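Local coordinates for autoinducer 2-binding protein LsrB (Clostridium saccharobutylicum DSM 13864, PDB 6DSP), which binds the quorum-sensing signal autoinducer-2 in the cleft between its two lobes, as a receptor of the bacterial solute-binding protein family, at residues F52-E57 against M279-A284; T79-L84 against Y286-N291; M133-G138 against K177-K182; S209-H214 against K238-K243; A234-G239 against C260-L265. All coordinates share one frame; numbering follows the deposited sequence.

Interaction 1. Residues F52-E57 against M279-A284; sequences FKVDYE and MGCYMA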
# COMPACT_ATOMS: atom_id res chain seq x y z
N PHE A 52 -19.08 -8.34 -14.56
CA PHE A 52 -18.02 -8.06 -15.51
C PHE A 52 -16.80 -8.87 -15.13
O PHE A 52 -16.72 -9.43 -14.04
CB PHE A 52 -17.72 -6.55 -15.62
CG PHE A 52 -17.15 -5.94 -14.37
CD1 PHE A 52 -17.97 -5.36 -13.41
CD2 PHE A 52 -15.76 -5.91 -14.17
CE1 PHE A 52 -17.43 -4.78 -12.25
CE2 PHE A 52 -15.21 -5.32 -13.03
CZ PHE A 52 -16.05 -4.74 -12.06
N LYS A 53 -15.84 -8.95 -16.04
CA LYS A 53 -14.65 -9.75 -15.87
C LYS A 53 -13.49 -8.90 -15.36
O LYS A 53 -13.23 -7.80 -15.86
CB LYS A 53 -14.22 -10.36 -17.20
CG LYS A 53 -13.04 -11.27 -17.09
CD LYS A 53 -13.38 -12.44 -16.18
CE LYS A 53 -12.17 -13.31 -15.86
NZ LYS A 53 -12.61 -14.52 -15.11
N VAL A 54 -12.76 -9.44 -14.39
CA VAL A 54 -11.49 -8.88 -13.95
C VAL A 54 -10.40 -9.87 -14.32
O VAL A 54 -10.40 -11.01 -13.84
CB VAL A 54 -11.49 -8.61 -12.45
CG1 VAL A 54 -10.07 -8.21 -11.99
CG2 VAL A 54 -12.49 -7.50 -12.13
N ASP A 55 -9.50 -9.45 -15.20
CA ASP A 55 -8.35 -10.24 -15.62
C ASP A 55 -7.14 -9.81 -14.79
O ASP A 55 -6.57 -8.75 -15.03
CB ASP A 55 -8.11 -10.07 -17.12
CG ASP A 55 -6.91 -10.86 -17.63
OD1 ASP A 55 -6.37 -11.71 -16.89
OD2 ASP A 55 -6.52 -10.63 -18.78
N TYR A 56 -6.75 -10.64 -13.83
CA TYR A 56 -5.61 -10.34 -12.97
C TYR A 56 -4.32 -10.66 -13.72
O TYR A 56 -4.09 -11.82 -14.11
CB TYR A 56 -5.73 -11.20 -11.71
CG TYR A 56 -4.66 -11.04 -10.67
CD1 TYR A 56 -4.35 -9.79 -10.14
CD2 TYR A 56 -4.02 -12.16 -10.13
CE1 TYR A 56 -3.41 -9.66 -9.11
CE2 TYR A 56 -3.11 -12.05 -9.12
CZ TYR A 56 -2.79 -10.80 -8.61
OH TYR A 56 -1.85 -10.67 -7.61
N GLU A 57 -3.48 -9.66 -13.92
CA GLU A 57 -2.26 -9.83 -14.71
C GLU A 57 -1.13 -9.07 -14.06
O GLU A 57 -1.26 -7.86 -13.82
CB GLU A 57 -2.47 -9.32 -16.14
CG GLU A 57 -3.52 -10.11 -16.92
CD GLU A 57 -3.14 -11.57 -17.17
OE1 GLU A 57 -1.94 -11.91 -17.12
OE2 GLU A 57 -4.05 -12.40 -17.39
N MET A 279 -13.24 -2.10 -5.51
CA MET A 279 -13.66 -0.74 -5.80
C MET A 279 -12.89 -0.15 -6.98
O MET A 279 -13.47 0.54 -7.82
CB MET A 279 -13.48 0.13 -4.56
CG MET A 279 -14.49 -0.18 -3.45
SD MET A 279 -14.01 0.56 -1.87
CE MET A 279 -14.19 2.27 -2.29
N GLY A 280 -11.57 -0.38 -7.03
CA GLY A 280 -10.79 0.11 -8.15
C GLY A 280 -11.29 -0.46 -9.46
O GLY A 280 -11.46 0.26 -10.45
N CYS A 281 -11.56 -1.76 -9.47
CA CYS A 281 -12.08 -2.38 -10.68
C CYS A 281 -13.48 -1.89 -11.01
O CYS A 281 -13.82 -1.71 -12.18
CB CYS A 281 -12.07 -3.90 -10.54
SG CYS A 281 -10.40 -4.58 -10.53
N TYR A 282 -14.31 -1.65 -9.99
CA TYR A 282 -15.64 -1.11 -10.24
C TYR A 282 -15.57 0.28 -10.89
O TYR A 282 -16.31 0.57 -11.85
CB TYR A 282 -16.48 -1.02 -8.96
CG TYR A 282 -17.90 -0.63 -9.31
CD1 TYR A 282 -18.83 -1.60 -9.65
CD2 TYR A 282 -18.29 0.71 -9.37
CE1 TYR A 282 -20.13 -1.26 -10.02
CE2 TYR A 282 -19.60 1.06 -9.75
CZ TYR A 282 -20.51 0.07 -10.07
OH TYR A 282 -21.81 0.36 -10.43
N MET A 283 -14.70 1.16 -10.38
CA MET A 283 -14.58 2.49 -10.98
C MET A 283 -14.15 2.40 -12.43
O MET A 283 -14.67 3.13 -13.28
CB MET A 283 -13.61 3.35 -10.17
CG MET A 283 -14.12 3.65 -8.73
SD MET A 283 -15.80 4.38 -8.65
CE MET A 283 -15.53 5.89 -9.60
N ALA A 284 -13.18 1.52 -12.72
CA ALA A 284 -12.75 1.32 -14.11
C ALA A 284 -13.91 0.84 -14.99
O ALA A 284 -14.13 1.36 -16.08
CB ALA A 284 -11.61 0.34 -14.15

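Interaction 2. Residues T79-L84 against Y286-N291; sequences TNAICL and YIASGN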
# COMPACT_ATOMS: atom_id res chain seq x y z
N THR A 79 -8.34 -5.04 -23.98
CA THR A 79 -8.99 -4.83 -22.70
C THR A 79 -9.74 -3.50 -22.74
O THR A 79 -9.36 -2.56 -23.46
CB THR A 79 -7.98 -4.83 -21.54
OG1 THR A 79 -8.72 -4.98 -20.33
CG2 THR A 79 -7.15 -3.53 -21.47
N ASN A 80 -10.80 -3.41 -21.96
CA ASN A 80 -11.55 -2.16 -21.92
C ASN A 80 -11.02 -1.18 -20.89
O ASN A 80 -11.23 0.04 -21.03
CB ASN A 80 -13.03 -2.43 -21.62
CG ASN A 80 -13.62 -3.42 -22.60
OD1 ASN A 80 -13.91 -4.55 -22.25
ND2 ASN A 80 -13.73 -3.01 -23.86
N ALA A 81 -10.37 -1.68 -19.85
CA ALA A 81 -9.95 -0.82 -18.75
C ALA A 81 -8.79 -1.48 -18.05
O ALA A 81 -8.63 -2.70 -18.09
CB ALA A 81 -11.10 -0.58 -17.76
N ILE A 82 -8.01 -0.66 -17.34
CA ILE A 82 -6.91 -1.09 -16.49
C ILE A 82 -7.12 -0.46 -15.13
O ILE A 82 -7.48 0.72 -15.04
CB ILE A 82 -5.56 -0.64 -17.09
CG1 ILE A 82 -5.23 -1.45 -18.35
CG2 ILE A 82 -4.45 -0.70 -16.06
CD1 ILE A 82 -4.09 -0.87 -19.17
N CYS A 83 -6.87 -1.23 -14.09
CA CYS A 83 -6.77 -0.69 -12.73
C CYS A 83 -5.44 -1.17 -12.17
O CYS A 83 -5.27 -2.36 -11.90
CB CYS A 83 -7.95 -1.13 -11.86
SG CYS A 83 -7.85 -0.36 -10.21
N LEU A 84 -4.51 -0.23 -12.02
CA LEU A 84 -3.08 -0.49 -11.77
C LEU A 84 -2.64 0.03 -10.42
O LEU A 84 -2.96 1.17 -10.06
CB LEU A 84 -2.24 0.24 -12.85
CG LEU A 84 -0.73 0.34 -12.65
CD1 LEU A 84 -0.09 -1.01 -12.82
CD2 LEU A 84 -0.13 1.35 -13.61
N TYR A 286 -17.15 1.17 -14.38
CA TYR A 286 -18.19 2.19 -14.43
C TYR A 286 -17.88 3.24 -15.48
O TYR A 286 -18.75 3.63 -16.27
CB TYR A 286 -18.30 2.81 -13.04
CG TYR A 286 -19.43 3.79 -12.86
CD1 TYR A 286 -20.72 3.36 -12.66
CD2 TYR A 286 -19.19 5.15 -12.86
CE1 TYR A 286 -21.77 4.25 -12.49
CE2 TYR A 286 -20.22 6.06 -12.67
CZ TYR A 286 -21.53 5.61 -12.48
OH TYR A 286 -22.60 6.46 -12.29
N ILE A 287 -16.62 3.67 -15.53
CA ILE A 287 -16.22 4.65 -16.54
C ILE A 287 -16.17 4.01 -17.93
O ILE A 287 -16.67 4.59 -18.91
CB ILE A 287 -14.88 5.28 -16.15
CG1 ILE A 287 -15.03 6.12 -14.88
CG2 ILE A 287 -14.32 6.10 -17.33
CD1 ILE A 287 -13.67 6.48 -14.31
N ALA A 288 -15.60 2.81 -18.04
CA ALA A 288 -15.51 2.14 -19.34
C ALA A 288 -16.88 1.81 -19.92
O ALA A 288 -17.02 1.69 -21.14
CB ALA A 288 -14.66 0.88 -19.22
N SER A 289 -17.90 1.68 -19.06
CA SER A 289 -19.28 1.47 -19.48
C SER A 289 -19.93 2.74 -20.02
O SER A 289 -21.07 2.67 -20.49
CB SER A 289 -20.10 0.91 -18.32
OG SER A 289 -19.70 -0.40 -18.05
N GLY A 290 -19.26 3.88 -19.95
CA GLY A 290 -19.77 5.11 -20.53
C GLY A 290 -20.31 6.13 -19.55
O GLY A 290 -20.91 7.12 -19.98
N ASN A 291 -20.10 5.94 -18.26
CA ASN A 291 -20.57 6.89 -17.27
C ASN A 291 -19.45 7.87 -16.99
O ASN A 291 -18.29 7.49 -16.83
CB ASN A 291 -20.92 6.15 -15.98
CG ASN A 291 -22.02 5.14 -16.20
OD1 ASN A 291 -23.19 5.50 -16.42
ND2 ASN A 291 -21.64 3.87 -16.22

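Interaction 3. Residues M133-G138 against K177-K182; sequences MLVQMG and KYIKSK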
# COMPACT_ATOMS: atom_id res chain seq x y z
N MET A 133 -0.53 6.86 11.36
CA MET A 133 -0.92 5.54 11.84
C MET A 133 0.31 4.68 12.08
O MET A 133 0.39 4.00 13.12
CB MET A 133 -1.83 4.88 10.80
CG MET A 133 -2.27 3.48 11.18
SD MET A 133 -3.22 2.86 9.77
CE MET A 133 -3.59 1.19 10.35
N LEU A 134 1.28 4.68 11.15
CA LEU A 134 2.50 3.89 11.34
C LEU A 134 3.23 4.29 12.61
O LEU A 134 3.61 3.44 13.43
CB LEU A 134 3.40 4.04 10.11
CG LEU A 134 2.84 3.30 8.89
CD1 LEU A 134 3.46 3.94 7.67
CD2 LEU A 134 3.19 1.81 8.92
N VAL A 135 3.43 5.60 12.80
CA VAL A 135 4.15 6.08 13.97
C VAL A 135 3.39 5.75 15.24
O VAL A 135 3.99 5.34 16.25
CB VAL A 135 4.42 7.59 13.84
CG1 VAL A 135 5.07 8.09 15.11
CG2 VAL A 135 5.29 7.86 12.60
N GLN A 136 2.05 5.90 15.22
CA GLN A 136 1.25 5.62 16.42
C GLN A 136 1.30 4.15 16.81
O GLN A 136 1.36 3.82 18.00
CB GLN A 136 -0.19 6.07 16.20
CG GLN A 136 -1.05 5.86 17.45
CD GLN A 136 -0.65 6.82 18.57
OE1 GLN A 136 -0.51 8.03 18.34
NE2 GLN A 136 -0.46 6.29 19.77
N MET A 137 1.25 3.25 15.82
CA MET A 137 1.40 1.83 16.15
C MET A 137 2.74 1.57 16.78
O MET A 137 2.84 0.82 17.76
CB MET A 137 1.26 0.98 14.89
CG MET A 137 -0.16 0.96 14.32
SD MET A 137 -0.41 -0.28 13.03
CE MET A 137 0.70 0.30 11.78
N GLY A 138 3.80 2.18 16.24
CA GLY A 138 5.12 2.03 16.83
C GLY A 138 5.18 2.56 18.25
O GLY A 138 5.72 1.90 19.14
N LYS A 177 7.87 13.91 9.04
CA LYS A 177 7.46 15.23 9.53
C LYS A 177 6.79 15.12 10.89
O LYS A 177 7.03 15.94 11.79
CB LYS A 177 6.51 15.87 8.52
CG LYS A 177 7.13 16.35 7.23
CD LYS A 177 6.01 16.92 6.36
CE LYS A 177 6.48 17.28 4.97
NZ LYS A 177 5.29 17.52 4.08
N TYR A 178 5.94 14.11 11.06
CA TYR A 178 5.22 13.90 12.30
C TYR A 178 6.19 13.57 13.43
O TYR A 178 6.09 14.14 14.53
CB TYR A 178 4.19 12.80 12.10
CG TYR A 178 3.32 12.45 13.28
CD1 TYR A 178 2.33 13.32 13.74
CD2 TYR A 178 3.45 11.22 13.91
CE1 TYR A 178 1.52 12.98 14.79
CE2 TYR A 178 2.65 10.87 14.96
CZ TYR A 178 1.68 11.75 15.40
OH TYR A 178 0.85 11.40 16.43
N ILE A 179 7.12 12.66 13.18
CA ILE A 179 8.12 12.32 14.20
C ILE A 179 8.92 13.54 14.60
O ILE A 179 9.15 13.80 15.79
CB ILE A 179 9.05 11.19 13.71
CG1 ILE A 179 8.27 9.87 13.62
CG2 ILE A 179 10.28 11.05 14.62
CD1 ILE A 179 9.02 8.76 12.89
N LYS A 180 9.39 14.31 13.62
CA LYS A 180 10.25 15.44 13.96
C LYS A 180 9.47 16.51 14.73
O LYS A 180 10.06 17.21 15.58
CB LYS A 180 10.93 15.97 12.69
CG LYS A 180 11.97 14.98 12.15
CD LYS A 180 12.65 15.44 10.85
CE LYS A 180 13.55 14.33 10.22
NZ LYS A 180 14.56 13.80 11.23
N SER A 181 8.16 16.61 14.51
CA SER A 181 7.33 17.57 15.23
C SER A 181 6.95 17.07 16.63
O SER A 181 7.07 17.81 17.62
CB SER A 181 6.06 17.82 14.42
OG SER A 181 5.21 18.73 15.09
N LYS A 182 6.48 15.84 16.73
CA LYS A 182 5.91 15.34 17.97
C LYS A 182 6.94 14.64 18.84
O LYS A 182 6.84 14.68 20.07
CB LYS A 182 4.75 14.39 17.64
CG LYS A 182 3.77 14.19 18.81
CD LYS A 182 2.60 13.31 18.41
CE LYS A 182 1.60 13.13 19.55
NZ LYS A 182 0.74 14.32 19.73
O HOH W 1 1.79 9.25 17.87

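Interaction 4. Residues S209-H214 against K238-K243; sequences SILSAH and KGLTAK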
# COMPACT_ATOMS: atom_id res chain seq x y z
N SER A 209 20.32 -7.26 8.00
CA SER A 209 21.30 -6.18 7.90
C SER A 209 20.98 -5.04 8.85
O SER A 209 21.88 -4.46 9.48
CB SER A 209 21.35 -5.64 6.45
OG SER A 209 21.86 -6.59 5.51
N ILE A 210 19.71 -4.65 8.95
CA ILE A 210 19.35 -3.57 9.87
C ILE A 210 19.69 -3.96 11.30
O ILE A 210 20.28 -3.17 12.04
CB ILE A 210 17.86 -3.23 9.75
CG1 ILE A 210 17.52 -2.77 8.33
CG2 ILE A 210 17.46 -2.20 10.81
CD1 ILE A 210 16.02 -2.53 8.14
N LEU A 211 19.33 -5.18 11.71
CA LEU A 211 19.56 -5.60 13.08
C LEU A 211 21.04 -5.81 13.38
O LEU A 211 21.46 -5.64 14.53
CB LEU A 211 18.74 -6.85 13.36
CG LEU A 211 17.22 -6.66 13.40
CD1 LEU A 211 16.48 -8.00 13.36
CD2 LEU A 211 16.84 -5.84 14.65
N SER A 212 21.84 -6.15 12.37
CA SER A 212 23.28 -6.31 12.56
C SER A 212 23.99 -4.96 12.65
O SER A 212 24.91 -4.77 13.47
CB SER A 212 23.86 -7.14 11.41
OG SER A 212 23.28 -8.44 11.35
N ALA A 213 23.62 -4.01 11.79
CA ALA A 213 24.29 -2.72 11.71
C ALA A 213 23.78 -1.73 12.75
O ALA A 213 24.48 -0.76 13.05
CB ALA A 213 24.11 -2.13 10.31
N HIS A 214 22.59 -1.98 13.29
CA HIS A 214 21.95 -1.10 14.26
C HIS A 214 21.36 -1.98 15.36
O HIS A 214 20.14 -2.06 15.56
CB HIS A 214 20.87 -0.25 13.59
CG HIS A 214 21.35 0.48 12.38
ND1 HIS A 214 22.12 1.62 12.45
CD2 HIS A 214 21.23 0.18 11.07
CE1 HIS A 214 22.43 2.00 11.23
NE2 HIS A 214 21.92 1.14 10.37
N LYS A 238 17.31 -13.88 14.48
CA LYS A 238 18.27 -13.40 15.45
C LYS A 238 17.86 -13.72 16.89
O LYS A 238 18.56 -13.32 17.83
CB LYS A 238 18.46 -11.89 15.29
CG LYS A 238 19.70 -11.39 16.01
CD LYS A 238 20.05 -9.96 15.65
CE LYS A 238 21.00 -9.31 16.66
NZ LYS A 238 21.60 -8.01 16.19
N GLY A 239 16.77 -14.47 17.07
CA GLY A 239 16.35 -14.88 18.39
C GLY A 239 15.60 -13.82 19.16
O GLY A 239 15.41 -13.97 20.36
N LEU A 240 15.17 -12.76 18.49
CA LEU A 240 14.53 -11.63 19.15
C LEU A 240 13.02 -11.83 19.23
O LEU A 240 12.41 -12.57 18.45
CB LEU A 240 14.79 -10.35 18.37
CG LEU A 240 16.26 -10.02 18.10
CD1 LEU A 240 16.40 -8.75 17.31
CD2 LEU A 240 17.06 -9.91 19.39
N THR A 241 12.42 -11.13 20.20
CA THR A 241 10.97 -11.04 20.32
C THR A 241 10.58 -9.58 20.41
O THR A 241 11.43 -8.67 20.37
CB THR A 241 10.47 -11.73 21.59
OG1 THR A 241 10.88 -10.93 22.72
CG2 THR A 241 11.02 -13.13 21.70
N ALA A 242 9.25 -9.35 20.49
CA ALA A 242 8.72 -8.00 20.67
C ALA A 242 9.26 -7.33 21.93
O ALA A 242 9.21 -6.10 22.03
CB ALA A 242 7.20 -8.07 20.75
N LYS A 243 9.80 -8.09 22.88
CA LYS A 243 10.38 -7.46 24.06
C LYS A 243 11.74 -6.84 23.78
O LYS A 243 12.19 -5.98 24.54
CB LYS A 243 10.45 -8.49 25.20
CG LYS A 243 9.06 -8.86 25.69
CD LYS A 243 8.28 -7.58 26.06
CE LYS A 243 7.13 -7.82 27.00
NZ LYS A 243 6.36 -6.57 27.19

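Interaction 5. Residues A234-G239 against C260-L265; sequences AAQNKG and CNDGIL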
# COMPACT_ATOMS: atom_id res chain seq x y z
N ALA A 234 13.51 -11.81 10.09
CA ALA A 234 14.88 -11.48 10.47
C ALA A 234 15.04 -11.42 11.98
O ALA A 234 16.03 -11.90 12.54
CB ALA A 234 15.27 -10.14 9.86
N ALA A 235 14.06 -10.82 12.67
CA ALA A 235 14.11 -10.74 14.12
C ALA A 235 14.08 -12.14 14.71
O ALA A 235 14.87 -12.47 15.61
CB ALA A 235 12.95 -9.89 14.61
N GLN A 236 13.17 -12.98 14.22
CA GLN A 236 13.10 -14.35 14.72
C GLN A 236 14.41 -15.11 14.45
O GLN A 236 14.91 -15.83 15.33
CB GLN A 236 11.91 -15.03 14.07
CG GLN A 236 11.63 -16.37 14.66
CD GLN A 236 10.48 -17.01 13.94
OE1 GLN A 236 9.35 -16.64 14.16
NE2 GLN A 236 10.77 -17.92 13.02
N ASN A 237 15.01 -14.91 13.27
CA ASN A 237 16.31 -15.51 12.96
C ASN A 237 17.39 -15.10 13.94
O ASN A 237 18.32 -15.88 14.21
CB ASN A 237 16.74 -15.14 11.54
CG ASN A 237 15.91 -15.81 10.47
OD1 ASN A 237 15.09 -16.69 10.74
ND2 ASN A 237 16.13 -15.40 9.23
N LYS A 238 17.31 -13.88 14.48
CA LYS A 238 18.27 -13.40 15.45
C LYS A 238 17.86 -13.72 16.89
O LYS A 238 18.56 -13.32 17.83
CB LYS A 238 18.46 -11.89 15.29
CG LYS A 238 19.70 -11.39 16.01
CD LYS A 238 20.05 -9.96 15.65
CE LYS A 238 21.00 -9.31 16.66
NZ LYS A 238 21.60 -8.01 16.19
N GLY A 239 16.77 -14.47 17.07
CA GLY A 239 16.35 -14.88 18.39
C GLY A 239 15.60 -13.82 19.16
O GLY A 239 15.41 -13.97 20.36
N CYS A 260 2.93 -13.03 15.07
CA CYS A 260 2.32 -12.44 16.25
C CYS A 260 2.10 -13.49 17.34
O CYS A 260 2.41 -13.25 18.52
CB CYS A 260 1.03 -11.72 15.82
SG CYS A 260 0.25 -10.80 17.15
N ASN A 261 1.64 -14.69 16.95
CA ASN A 261 1.46 -15.78 17.92
C ASN A 261 2.79 -16.20 18.53
O ASN A 261 2.83 -16.64 19.69
CB ASN A 261 0.79 -16.99 17.26
CG ASN A 261 -0.70 -16.78 17.06
OD1 ASN A 261 -1.36 -16.15 17.89
ND2 ASN A 261 -1.24 -17.31 15.98
N ASP A 262 3.89 -16.07 17.79
CA ASP A 262 5.21 -16.42 18.29
C ASP A 262 5.86 -15.28 19.05
O ASP A 262 7.04 -15.40 19.44
CB ASP A 262 6.13 -16.85 17.14
CG ASP A 262 5.73 -18.19 16.56
OD1 ASP A 262 4.94 -18.88 17.23
OD2 ASP A 262 6.20 -18.55 15.45
N GLY A 263 5.15 -14.16 19.23
CA GLY A 263 5.65 -13.07 20.05
C GLY A 263 6.68 -12.20 19.37
O GLY A 263 7.39 -11.46 20.05
N ILE A 264 6.77 -12.24 18.04
CA ILE A 264 7.81 -11.50 17.36
C ILE A 264 7.43 -10.03 17.24
O ILE A 264 8.31 -9.16 17.24
CB ILE A 264 8.12 -12.10 15.96
CG1 ILE A 264 8.43 -13.59 16.07
CG2 ILE A 264 9.26 -11.33 15.28
CD1 ILE A 264 9.59 -13.89 17.00
N LEU A 265 6.14 -9.73 17.06
CA LEU A 265 5.67 -8.35 17.03
C LEU A 265 4.29 -8.29 17.68
O LEU A 265 3.54 -9.27 17.69
CB LEU A 265 5.62 -7.73 15.61
CG LEU A 265 4.41 -8.04 14.73
CD1 LEU A 265 4.39 -7.14 13.48
CD2 LEU A 265 4.41 -9.50 14.29
O HOH W 2 6.84 -16.96 13.60

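Interaction 1. Residues F52-E57 against M279-A284
Cys-281 of helix 273-288 presses its sulfur against both methyls of Val-54 on strand 53-56: SG lies 3.9 Å from CG1 and 3.9 Å from CG2 of Val-54, so the thiol rests across the fork of the valine. The first torsion of Cys-281 (chi1 -70°) swings SG anti to its own carbonyl carbon and toward the strand. Next to this, Phe-52 brings the far end of its ring up to the helix backbone. Its CZ comes 3.8 Å from Cys-281 O, and its CE1 stands 4.3 Å from Tyr-282 CD1, the two rings meeting obliquely. With chi1 at 66°, Phe-52 holds CG between its backbone N and carbonyl carbon, which turns the ring to the helix just before the strand begins. No hydrogen bond joins the segments; the contact is buried and mostly apolar, with Cys-281 O as the polar atom near the ring. Strand 53-56 is the edge strand of the parallel, Rossmann-like part of the first lobe's sheet, paired with strand 23-27. Helices 34-50 and 273-288 pack on the same face of that strand. In the second shell, Tyr-285 stacks on the Phe-52 ring and Trp-50 meets the Tyr-282 ring edge-to-face. Ser-47 of helix 34-50 touches both Phe-52 and Val-54, while Phe-26 of strand 23-27 touches both Val-54 and Cys-281. Beyond them Gln-44 NE2 donates a hydrogen bond to Val-54 O.

Interaction 2. Residues T79-L84 against Y286-N291
At the C-terminal end of helix 273-288, where it lies on the central sheet of the first lobe, Ala-288 meets Asn-80, just before strand 81-84, and Ala-81, its first residue. Its methyl does all the touching: Ala-288 CB is 4.1 Å from Ala-81 CB and 4.0 Å from Asn-80 O. Two alanines facing each other let the backbones come close, with 6.3 Å between the CA atoms of Ala-81 and Ala-288. The patch is small, methyl against methyl with one backbone carbonyl beside it, and no hydrogen bond crosses it. Thr-105 of the next strand extends the seat of Ala-288, and Val-24 on the other side touches Ala-81. The Asn-80 amide serves the sheet instead, its OD1 accepting from Thr-23 N. Just past the contact the helix is closed off. Gly-290, at a phi of 105°, donates from its N to Ile-287 O over 2.9 Å, and Asn-291 N makes a weak bond to Tyr-286 O. That same carbonyl is gripped more firmly by the side chain, Asn-291 ND2 lying 2.9 Å from Tyr-286 O with an N-H...O angle of 157°. Asn-291 CB meanwhile sits 3.4 Å above the plane of the Tyr-286 ring, toward its rim. A Schellman motif thus ends a helix that packs on parallel strands, as in the alpha/beta lobes of periplasmic binding proteins.

Interaction 3. Residues M133-G138 against K177-K182
Val-135 of helix 127-144 forms the tight half of this contact, spreading its two methyls between Tyr-178 and Ile-179 of helix 166-182. Val-135 CG1, anti to the backbone N (chi1 176°), meets the edge of the Tyr-178 ring near its plane, 3.7 Å from Tyr-178 CE2. The other branch turns to the isoleucine, placing Val-135 CG2 3.7 Å from Ile-179 CG1 and 3.8 Å from Ile-179 CD1. Here the CA atoms of Val-135 and Ile-179 are 7.4 Å apart, although the local helix axes approach no closer than 10.5 Å and their N-to-C directions differ by 53°. Ile-179 also leans on Tyr-156 of strand 155-160, part of the second lobe's parallel sheet on which both helices lie, and on Trp-186 in a loop. Toward the surface the fit is looser. Gln-136 bends at its second torsion (chi2 69°) and brings OE1 toward Tyr-178 OH, the two side chains crossing at a slant, but 4.1 Å separates these two oxygens. A water bridges them, donating to Gln-136 OE1 over 2.6 Å and lying 2.8 Å from Tyr-178 OH, in the plane of the phenol ring at its edge. Gln-136 NE2 bonds to Asp-140 one turn on, so both ends of the amide are engaged and its rotation is fixed. Close packing is thus left to the branched valine inside, while the polar ends outside are joined through solvent.

Interaction 4. Residues S209-H214 against K238-K243
The backbones of Leu-211, in the last turn of helix 200-213, and Lys-238, the first residue beyond helix 227-237, pass with their CA atoms 8.3 Å apart, after which Gly-239 (phi 81°) reverses the chain. Lys-238 reaches back to the neighbouring helix with a fully extended chain. Its CD runs past Leu-211 CB at 4.1 Å, and its NZ makes a weak hydrogen bond to Leu-211 O over 2.9 Å. The ammonium group therefore sits at the C-terminal end of helix 200-213, where the helix dipole would probably favour a positive charge. Both helices belong to the Rossmann-like second lobe; they are the helices of the two successive beta-alpha-beta crossovers that enter and leave strand 219-222, and the contact ties their C-terminal ends together. The turn that allows this is a Schellman motif: Gly-239 N bonds to Gln-236 O and Leu-240 N to Ala-235 O. It directs Leu-240 inward, tip to tip with Leu-211. One methyl of Leu-240 touches both branches of its partner, CD1 being 4.0 Å from Leu-211 CD1 and 4.0 Å from Leu-211 CD2. Gln-231 of helix 227-237 also packs against Leu-211, and Val-245 against Leu-240. Farther along, an ST turn shapes the loop toward strand 246-249: Lys-243 N donates to Thr-241 OG1 over 3.0 Å at an N-H...O angle of 150°, while Thr-241 N donates to Asn-244 OD1.

Interaction 5. Residues A234-G239 against C260-L265
Gln-236 runs out fully extended, its CG turned away from the backbone N (chi1 -172°), and meets Ile-264, whose second torsion (chi2 -57°) folds CD1 round to lie against the glutamine. The two side chains cross at about a right angle. Helix 257-261 stops in a Schellman motif just before Ile-264: Gly-263, with positive phi, sends its N to Cys-260 O over 3.0 Å, and the chain then turns so that Ile-264 faces helix 227-237 in the second lobe of this binding-protein fold. Each branch of the isoleucine has its own seat. CD1 of Ile-264 lies 3.9 Å from Gln-236 CB, while its CG2 dips to the buried side and touches Ala-235 CB at 4.0 Å. The aliphatic part of the glutamine runs past Ile-264 CD1 and brings its amide oxygen near CG1, with Gln-236 OE1 3.7 Å from Ile-264 CG1. Ala-232, one turn earlier, also packs against Ile-264, and Tyr-259 of helix 257-261 lies against Gln-236. At the outer rim the carboxylate of Asp-262 and the amide of Gln-236 cross at a slant, their planes 55° apart. The amide oxygen has no proton to give, and the carboxylate probably has none either. One water bridges them, donating to Gln-236 OE1 over 2.6 Å and to Asp-262 OD2 over 2.5 Å.

Overall arrangement
The contacts fall into two groups, one in each lobe. Interactions 1 and 2 share helix 273-288 and one sheet, their centres 8 Å apart; between them Cys-83 SG lies 3.5 Å from Gly-280 C, and Ala-81 CB 3.8 Å from Ala-284 CB. In the other lobe, interactions 4 and 5 share Lys-238 and Gly-239, with centres 9 Å apart, and Ala-242 N probably bonds to Gly-263 O (2.8 Å). Interaction 3 stands about 21 Å from interaction 4, centre to centre, and 34 Å from interaction 1. Autoinducer-2 binds between the lobes; Tyr-56 touches the pocket residue Phe-36, and Leu-134 touches Asn-223 and Phe-250.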